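Local coordinates for Slr1438 protein (Synechocystis sp., PDB 3K25), which is of unknown function but probably binds carbohydrate and may act as an isomerase of the aldose 1-epimerase type, at residues A[124-136]-A[146-159]. Residues are numbered along the deposited sequence; the frame is centred on the assembly and turned at random.
Sequences EAFPFAFELVFSY and EQRIANLGDQRMPF
The F128 ring carries the pyrrolidine of P158 on one face, CD lying 3.7 Å from the ring centroid. M157, a selenomethionine here, continues this packing: its CG touches CB of F128 at 3.5 Å, and its selenium reaches on to CB of F130. CG of F128 is anti to the carbonyl carbon (chi1 -58°), a turn that brings the ring up against the 156-158 backbone while CD2 sits over the centre of the F126 ring. F126 in turn presents its edge to the carbonyl oxygen of P158, in the plane of the ring. With an alanine at F128, CD of P158 and the face of F126 would probably lose the ring they pack against, while M157 would keep just the contact with CB. At the far end, F134 has CG of Q147 centred over one face, 3.6 Å from the centroid; the ring and amide planes stand 78° apart, and OE1 is hydrogen-bonded to OH of Y237.

On the opposite sheet face CG2 of V133 rests obliquely against the R148 chain from CB to the guanidinium, and E131 salt-bridges R115. L152, just past the strand end, reaches back with CD1 to the E131 carboxylate. Antiparallel backbone bonds join the strands, among them A150 N to E131 O at 2.8 Å. Beyond them, OD1 of N151 accepts from G153 N in an Asx turn, and its ND2 donates to Q155 O. This is a beta hairpin, 130-139 with 142-151, inside the large antiparallel sheet of a galactose mutarotase-like beta-sandwich; strand 157-168, which enters the second sheet, places M157 and P158 against F126, F128 and F130.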
ATOM      1  N   GLU A 124     -18.830  -4.015  12.532  1.00 50.92           N
ATOM      2  CA  GLU A 124     -19.984  -3.187  12.237  1.00 52.93           C
ATOM      3  C   GLU A 124     -19.968  -2.688  10.788  1.00 52.14           C
ATOM      4  O   GLU A 124     -20.995  -2.279  10.252  1.00 57.49           O
ATOM      5  CB  GLU A 124     -19.997  -2.012  13.215  1.00 53.69           C
ATOM      6  CG  GLU A 124     -21.339  -1.352  13.399  1.00 59.06           C
ATOM      7  CD  GLU A 124     -21.362  -0.422  14.601  1.00 61.39           C
ATOM      8  OE1 GLU A 124     -21.152  -0.908  15.736  1.00 60.03           O
ATOM      9  OE2 GLU A 124     -21.589   0.795  14.413  1.00 63.36           O
ATOM     10  N   ALA A 125     -18.799  -2.732  10.155  1.00 31.99           N
ATOM     11  CA  ALA A 125     -18.652  -2.289   8.769  1.00 29.59           C
ATOM     12  C   ALA A 125     -18.195  -3.437   7.858  1.00 26.52           C
ATOM     13  O   ALA A 125     -18.230  -3.319   6.626  1.00 26.41           O
ATOM     14  CB  ALA A 125     -17.639  -1.143   8.700  1.00 24.85           C
ATOM     15  N   PHE A 126     -17.780  -4.541   8.480  1.00 28.11           N
ATOM     16  CA  PHE A 126     -17.270  -5.706   7.772  1.00 27.32           C
ATOM     17  C   PHE A 126     -17.433  -6.885   8.736  1.00 29.04           C
ATOM     18  O   PHE A 126     -16.534  -7.176   9.529  1.00 30.15           O
ATOM     19  CB  PHE A 126     -15.792  -5.461   7.454  1.00 24.72           C
ATOM     20  CG  PHE A 126     -15.171  -6.498   6.569  1.00 24.60           C
ATOM     21  CD1 PHE A 126     -15.636  -6.691   5.266  1.00 25.91           C
ATOM     22  CD2 PHE A 126     -14.107  -7.280   7.038  1.00 23.44           C
ATOM     23  CE1 PHE A 126     -15.045  -7.661   4.432  1.00 24.62           C
ATOM     24  CE2 PHE A 126     -13.512  -8.249   6.217  1.00 23.82           C
ATOM     25  CZ  PHE A 126     -13.982  -8.442   4.912  1.00 25.52           C
ATOM     26  N   PRO A 127     -18.584  -7.586   8.666  1.00 37.45           N
ATOM     27  CA  PRO A 127     -18.941  -8.734   9.508  1.00 40.21           C
ATOM     28  C   PRO A 127     -18.103 -10.002   9.377  1.00 39.52           C
ATOM     29  O   PRO A 127     -18.653 -11.084   9.183  1.00 41.82           O
ATOM     30  CB  PRO A 127     -20.398  -8.979   9.133  1.00 44.62           C
ATOM     31  CG  PRO A 127     -20.382  -8.708   7.667  1.00 42.94           C
ATOM     32  CD  PRO A 127     -19.579  -7.424   7.582  1.00 39.18           C
ATOM     33  N   PHE A 128     -16.784  -9.884   9.484  1.00 32.73           N
ATOM     34  CA  PHE A 128     -15.923 -11.062   9.393  1.00 30.41           C
ATOM     35  C   PHE A 128     -14.806 -10.987  10.424  1.00 28.31           C
ATOM     36  O   PHE A 128     -14.143  -9.959  10.561  1.00 28.84           O
ATOM     37  CB  PHE A 128     -15.346 -11.191   7.986  1.00 27.99           C
ATOM     38  CG  PHE A 128     -16.391 -11.282   6.917  1.00 29.46           C
ATOM     39  CD1 PHE A 128     -16.994 -12.499   6.618  1.00 33.69           C
ATOM     40  CD2 PHE A 128     -16.787 -10.145   6.221  1.00 30.38           C
ATOM     41  CE1 PHE A 128     -17.977 -12.592   5.638  1.00 36.30           C
ATOM     42  CE2 PHE A 128     -17.770 -10.221   5.238  1.00 32.60           C
ATOM     43  CZ  PHE A 128     -18.370 -11.454   4.943  1.00 35.72           C
ATOM     44  N   ALA A 129     -14.608 -12.083  11.145  1.00 29.53           N
ATOM     45  CA  ALA A 129     -13.588 -12.159  12.187  1.00 28.50           C
ATOM     46  C   ALA A 129     -12.183 -12.299  11.606  1.00 25.72           C
ATOM     47  O   ALA A 129     -11.524 -13.337  11.777  1.00 26.77           O
ATOM     48  CB  ALA A 129     -13.890 -13.342  13.107  1.00 31.43           C
ATOM     49  N   PHE A 130     -11.715 -11.243  10.950  1.00 31.17           N
ATOM     50  CA  PHE A 130     -10.398 -11.263  10.324  1.00 29.48           C
ATOM     51  C   PHE A 130      -9.231 -11.042  11.279  1.00 29.81           C
ATOM     52  O   PHE A 130      -9.372 -10.445  12.348  1.00 30.68           O
ATOM     53  CB  PHE A 130     -10.328 -10.197   9.215  1.00 23.86           C
ATOM     54  CG  PHE A 130     -10.063  -8.805   9.725  1.00 20.09           C
ATOM     55  CD1 PHE A 130      -8.757  -8.386   9.991  1.00 17.68           C
ATOM     56  CD2 PHE A 130     -11.117  -7.941   9.999  1.00 18.78           C
ATOM     57  CE1 PHE A 130      -8.502  -7.126  10.532  1.00 12.69           C
ATOM     58  CE2 PHE A 130     -10.888  -6.677  10.538  1.00 14.32           C
ATOM     59  CZ  PHE A 130      -9.574  -6.262  10.810  1.00 12.42           C
ATOM     60  N   GLU A 131      -8.070 -11.529  10.869  1.00 26.06           N
ATOM     61  CA  GLU A 131      -6.840 -11.331  11.623  1.00 28.41           C
ATOM     62  C   GLU A 131      -5.692 -11.261  10.621  1.00 27.96           C
ATOM     63  O   GLU A 131      -5.467 -12.191   9.847  1.00 30.25           O
ATOM     64  CB  GLU A 131      -6.582 -12.446  12.645  1.00 31.57           C
ATOM     65  CG  GLU A 131      -5.448 -12.052  13.600  1.00 35.37           C
ATOM     66  CD  GLU A 131      -5.358 -12.913  14.850  1.00 41.69           C
ATOM     67  OE1 GLU A 131      -4.955 -14.082  14.723  1.00 41.29           O
ATOM     68  OE2 GLU A 131      -5.689 -12.416  15.956  1.00 43.44           O
ATOM     69  N   LEU A 132      -4.978 -10.144  10.636  1.00 28.32           N
ATOM     70  CA  LEU A 132      -3.864  -9.942   9.727  1.00 28.41           C
ATOM     71  C   LEU A 132      -2.548  -9.829  10.470  1.00 28.08           C
ATOM     72  O   LEU A 132      -2.464  -9.124  11.473  1.00 30.44           O
ATOM     73  CB  LEU A 132      -4.068  -8.650   8.927  1.00 27.37           C
ATOM     74  CG  LEU A 132      -4.964  -8.568   7.693  1.00 27.93           C
ATOM     75  CD1 LEU A 132      -6.218  -9.400   7.855  1.00 27.66           C
ATOM     76  CD2 LEU A 132      -5.302  -7.093   7.463  1.00 31.27           C
ATOM     77  N   VAL A 133      -1.533 -10.535   9.986  1.00 30.37           N
ATOM     78  CA  VAL A 133      -0.199 -10.439  10.561  1.00 28.97           C
ATOM     79  C   VAL A 133       0.705 -10.169   9.367  1.00 26.76           C
ATOM     80  O   VAL A 133       0.824 -10.998   8.462  1.00 24.76           O
ATOM     81  CB  VAL A 133       0.270 -11.739  11.279  1.00 33.51           C
ATOM     82  CG1 VAL A 133      -0.553 -11.989  12.540  1.00 31.55           C
ATOM     83  CG2 VAL A 133       0.166 -12.907  10.343  1.00 34.76           C
ATOM     84  N   PHE A 134       1.309  -8.988   9.344  1.00 25.98           N
ATOM     85  CA  PHE A 134       2.194  -8.617   8.252  1.00 26.38           C
ATOM     86  C   PHE A 134       3.606  -8.620   8.781  1.00 29.63           C
ATOM     87  O   PHE A 134       3.858  -8.238   9.930  1.00 29.45           O
ATOM     88  CB  PHE A 134       1.864  -7.213   7.710  1.00 23.18           C
ATOM     89  CG  PHE A 134       0.590  -7.138   6.892  1.00 20.80           C
ATOM     90  CD1 PHE A 134      -0.353  -8.175   6.920  1.00 19.44           C
ATOM     91  CD2 PHE A 134       0.311  -6.001   6.130  1.00 18.91           C
ATOM     92  CE1 PHE A 134      -1.550  -8.071   6.205  1.00 17.52           C
ATOM     93  CE2 PHE A 134      -0.883  -5.889   5.410  1.00 19.81           C
ATOM     94  CZ  PHE A 134      -1.816  -6.919   5.446  1.00 16.92           C
ATOM     95  N   SER A 135       4.527  -9.060   7.936  1.00 24.07           N
ATOM     96  CA  SER A 135       5.926  -9.111   8.303  1.00 24.45           C
ATOM     97  C   SER A 135       6.673  -8.172   7.368  1.00 25.32           C
ATOM     98  O   SER A 135       6.605  -8.309   6.145  1.00 26.88           O
ATOM     99  CB  SER A 135       6.455 -10.545   8.157  1.00 25.02           C
ATOM    100  OG  SER A 135       7.827 -10.636   8.504  1.00 23.97           O
ATOM    101  N   TYR A 136       7.363  -7.198   7.946  1.00 37.20           N
ATOM    102  CA  TYR A 136       8.134  -6.262   7.150  1.00 37.17           C
ATOM    103  C   TYR A 136       9.594  -6.642   7.342  1.00 42.51           C
ATOM    104  O   TYR A 136      10.104  -6.632   8.458  1.00 44.63           O
ATOM    105  CB  TYR A 136       7.892  -4.831   7.613  1.00 33.95           C
ATOM    106  CG  TYR A 136       6.436  -4.434   7.692  1.00 31.37           C
ATOM    107  CD1 TYR A 136       5.599  -4.989   8.654  1.00 31.42           C
ATOM    108  CD2 TYR A 136       5.908  -3.460   6.843  1.00 28.72           C
ATOM    109  CE1 TYR A 136       4.286  -4.585   8.780  1.00 28.92           C
ATOM    110  CE2 TYR A 136       4.586  -3.046   6.963  1.00 26.52           C
ATOM    111  CZ  TYR A 136       3.784  -3.611   7.941  1.00 27.60           C
ATOM    112  OH  TYR A 136       2.493  -3.167   8.129  1.00 30.86           O
ATOM    113  N   GLU A 146       5.239  -9.470   4.040  1.00 31.12           N
ATOM    114  CA  GLU A 146       4.555 -10.738   3.905  1.00 32.93           C
ATOM    115  C   GLU A 146       3.269 -10.659   4.697  1.00 32.49           C
ATOM    116  O   GLU A 146       3.248 -10.174   5.834  1.00 34.98           O
ATOM    117  CB  GLU A 146       5.456 -11.869   4.400  1.00 34.88           C
ATOM    118  CG  GLU A 146       6.819 -11.863   3.720  1.00 40.52           C
ATOM    119  CD  GLU A 146       7.669 -13.073   4.066  1.00 47.94           C
ATOM    120  OE1 GLU A 146       7.812 -13.389   5.269  1.00 51.75           O
ATOM    121  OE2 GLU A 146       8.206 -13.700   3.124  1.00 51.67           O
ATOM    122  N   GLN A 147       2.192 -11.133   4.086  1.00 28.03           N
ATOM    123  CA  GLN A 147       0.897 -11.070   4.729  1.00 26.24           C
ATOM    124  C   GLN A 147       0.265 -12.428   4.911  1.00 26.73           C
ATOM    125  O   GLN A 147       0.466 -13.332   4.104  1.00 26.63           O
ATOM    126  CB  GLN A 147      -0.081 -10.217   3.902  1.00 24.40           C
ATOM    127  CG  GLN A 147       0.483  -8.938   3.280  1.00 25.51           C
ATOM    128  CD  GLN A 147       1.216  -9.205   1.972  1.00 28.88           C
ATOM    129  OE1 GLN A 147       0.713  -9.922   1.111  1.00 30.83           O
ATOM    130  NE2 GLN A 147       2.402  -8.617   1.813  1.00 30.04           N
ATOM    131  N   ARG A 148      -0.491 -12.553   5.996  1.00 27.49           N
ATOM    132  CA  ARG A 148      -1.265 -13.748   6.279  1.00 30.17           C
ATOM    133  C   ARG A 148      -2.635 -13.151   6.584  1.00 29.23           C
ATOM    134  O   ARG A 148      -2.792 -12.378   7.526  1.00 27.94           O
ATOM    135  CB  ARG A 148      -0.744 -14.526   7.492  1.00 34.45           C
ATOM    136  CG  ARG A 148      -1.494 -15.846   7.703  1.00 38.86           C
ATOM    137  CD  ARG A 148      -0.976 -16.659   8.889  1.00 45.66           C
ATOM    138  NE  ARG A 148      -0.996 -15.888  10.133  1.00 50.02           N
ATOM    139  CZ  ARG A 148      -0.765 -16.387  11.345  1.00 52.16           C
ATOM    140  NH1 ARG A 148      -0.499 -17.677  11.497  1.00 56.12           N
ATOM    141  NH2 ARG A 148      -0.794 -15.593  12.409  1.00 53.76           N
ATOM    142  N   ILE A 149      -3.609 -13.459   5.741  1.00 26.25           N
ATOM    143  CA  ILE A 149      -4.959 -12.957   5.931  1.00 23.93           C
ATOM    144  C   ILE A 149      -5.726 -14.128   6.532  1.00 24.98           C
ATOM    145  O   ILE A 149      -5.889 -15.175   5.901  1.00 25.29           O
ATOM    146  CB  ILE A 149      -5.601 -12.524   4.581  1.00 22.37           C
ATOM    147  CG1 ILE A 149      -4.710 -11.490   3.882  1.00 22.67           C
ATOM    148  CG2 ILE A 149      -6.965 -11.891   4.817  1.00 23.56           C
ATOM    149  CD1 ILE A 149      -3.435 -12.045   3.297  1.00 21.93           C
ATOM    150  N   ALA A 150      -6.182 -13.966   7.767  1.00 25.84           N
ATOM    151  CA  ALA A 150      -6.900 -15.053   8.403  1.00 29.56           C
ATOM    152  C   ALA A 150      -8.357 -14.748   8.674  1.00 29.79           C
ATOM    153  O   ALA A 150      -8.748 -13.607   8.923  1.00 27.19           O
ATOM    154  CB  ALA A 150      -6.200 -15.462   9.709  1.00 27.97           C
ATOM    155  N   ASN A 151      -9.162 -15.796   8.595  1.00 25.90           N
ATOM    156  CA  ASN A 151     -10.574 -15.695   8.890  1.00 30.48           C
ATOM    157  C   ASN A 151     -10.786 -16.571  10.130  1.00 35.69           C
ATOM    158  O   ASN A 151     -10.728 -17.796  10.061  1.00 40.87           O
ATOM    159  CB  ASN A 151     -11.404 -16.194   7.714  1.00 29.78           C
ATOM    160  CG  ASN A 151     -12.863 -16.259   8.042  1.00 32.54           C
ATOM    161  OD1 ASN A 151     -13.311 -15.664   9.030  1.00 33.71           O
ATOM    162  ND2 ASN A 151     -13.628 -16.971   7.219  1.00 36.51           N
ATOM    163  N   LEU A 152     -10.998 -15.925  11.270  1.00 28.36           N
ATOM    164  CA  LEU A 152     -11.186 -16.639  12.524  1.00 34.20           C
ATOM    165  C   LEU A 152     -12.662 -16.740  12.870  1.00 40.22           C
ATOM    166  O   LEU A 152     -13.040 -16.904  14.032  1.00 44.33           O
ATOM    167  CB  LEU A 152     -10.410 -15.930  13.643  1.00 32.88           C
ATOM    168  CG  LEU A 152      -8.900 -15.784  13.371  1.00 27.98           C
ATOM    169  CD1 LEU A 152      -8.185 -15.207  14.592  1.00 26.55           C
ATOM    170  CD2 LEU A 152      -8.324 -17.132  13.028  1.00 27.82           C
ATOM    171  N   GLY A 153     -13.486 -16.653  11.831  1.00 38.34           N
ATOM    172  CA  GLY A 153     -14.927 -16.743  11.984  1.00 44.36           C
ATOM    173  C   GLY A 153     -15.499 -18.014  11.374  1.00 50.00           C
ATOM    174  O   GLY A 153     -14.754 -18.854  10.866  1.00 51.39           O
ATOM    175  N   ASP A 154     -16.823 -18.142  11.390  1.00 53.97           N
ATOM    176  CA  ASP A 154     -17.486 -19.339  10.875  1.00 61.11           C
ATOM    177  C   ASP A 154     -17.980 -19.326   9.421  1.00 59.54           C
ATOM    178  O   ASP A 154     -18.593 -20.287   8.973  1.00 61.55           O
ATOM    179  CB  ASP A 154     -18.644 -19.714  11.810  1.00 70.11           C
ATOM    180  CG  ASP A 154     -19.742 -18.668  11.831  1.00 74.28           C
ATOM    181  OD1 ASP A 154     -19.423 -17.458  11.829  1.00 72.97           O
ATOM    182  OD2 ASP A 154     -20.928 -19.057  11.861  1.00 80.52           O
ATOM    183  N   GLN A 155     -17.732 -18.264   8.672  1.00 70.00           N
ATOM    184  CA  GLN A 155     -18.172 -18.274   7.286  1.00 68.58           C
ATOM    185  C   GLN A 155     -17.176 -17.596   6.366  1.00 62.40           C
ATOM    186  O   GLN A 155     -16.393 -16.756   6.804  1.00 59.63           O
ATOM    187  CB  GLN A 155     -19.551 -17.630   7.150  1.00 72.64           C
ATOM    188  CG  GLN A 155     -19.680 -16.261   7.768  1.00 80.59           C
ATOM    189  CD  GLN A 155     -21.013 -15.619   7.432  1.00 84.73           C
ATOM    190  OE1 GLN A 155     -22.066 -16.242   7.583  1.00 91.90           O
ATOM    191  NE2 GLN A 155     -20.978 -14.368   6.977  1.00 79.96           N
ATOM    192  N   ARG A 156     -17.195 -17.984   5.092  1.00 52.77           N
ATOM    193  CA  ARG A 156     -16.294 -17.426   4.087  1.00 45.17           C
ATOM    194  C   ARG A 156     -16.158 -15.914   4.217  1.00 40.23           C
ATOM    195  O   ARG A 156     -17.126 -15.209   4.522  1.00 41.19           O
ATOM    196  CB  ARG A 156     -16.794 -17.741   2.683  1.00 46.64           C
ATOM    197  CG  ARG A 156     -17.175 -19.172   2.468  1.00 51.82           C
ATOM    198  CD  ARG A 156     -17.496 -19.390   1.019  1.00 51.48           C
ATOM    199  NE  ARG A 156     -16.298 -19.316   0.188  1.00 53.35           N
ATOM    200  CZ  ARG A 156     -16.185 -18.555  -0.895  1.00 53.32           C
ATOM    201  NH1 ARG A 156     -17.195 -17.787  -1.280  1.00 52.21           N
ATOM    202  NH2 ARG A 156     -15.069 -18.583  -1.613  1.00 53.51           N
HETATM  203  N   MSE A 157     -14.953 -15.418   3.966  1.00 44.96           N
HETATM  204  CA  MSE A 157     -14.690 -13.995   4.075  1.00 39.64           C
HETATM  205  C   MSE A 157     -14.196 -13.425   2.757  1.00 34.94           C
HETATM  206  O   MSE A 157     -13.128 -13.790   2.268  1.00 34.65           O
HETATM  207  CB  MSE A 157     -13.654 -13.748   5.170  1.00 40.19           C
HETATM  208  CG  MSE A 157     -13.281 -12.294   5.364  1.00 42.87           C
HETATM  209 SE   MSE A 157     -11.874 -12.089   6.684  1.00 46.96          SE
HETATM  210  CE  MSE A 157     -10.380 -12.676   5.584  1.00 40.90           C
ATOM    211  N   PRO A 158     -14.986 -12.540   2.144  1.00 29.87           N
ATOM    212  CA  PRO A 158     -14.531 -11.973   0.882  1.00 26.06           C
ATOM    213  C   PRO A 158     -13.665 -10.786   1.264  1.00 23.36           C
ATOM    214  O   PRO A 158     -13.863 -10.204   2.328  1.00 23.48           O
ATOM    215  CB  PRO A 158     -15.836 -11.562   0.215  1.00 27.91           C
ATOM    216  CG  PRO A 158     -16.646 -11.086   1.366  1.00 25.65           C
ATOM    217  CD  PRO A 158     -16.366 -12.118   2.447  1.00 30.70           C
ATOM    218  N   PHE A 159     -12.697 -10.434   0.432  1.00 30.13           N
ATOM    219  CA  PHE A 159     -11.850  -9.293   0.753  1.00 28.28           C
ATOM    220  C   PHE A 159     -10.946  -8.860  -0.392  1.00 26.80           C
ATOM    221  O   PHE A 159     -10.793  -9.546  -1.399  1.00 28.19           O
ATOM    222  CB  PHE A 159     -10.963  -9.600   1.968  1.00 24.53           C
ATOM    223  CG  PHE A 159      -9.729 -10.377   1.622  1.00 23.43           C
ATOM    224  CD1 PHE A 159      -9.781 -11.766   1.472  1.00 23.69           C
ATOM    225  CD2 PHE A 159      -8.520  -9.712   1.368  1.00 19.52           C
ATOM    226  CE1 PHE A 159      -8.645 -12.488   1.070  1.00 20.99           C
ATOM    227  CE2 PHE A 159      -7.377 -10.420   0.961  1.00 17.18           C
ATOM    228  CZ  PHE A 159      -7.438 -11.811   0.811  1.00 20.29           C
TER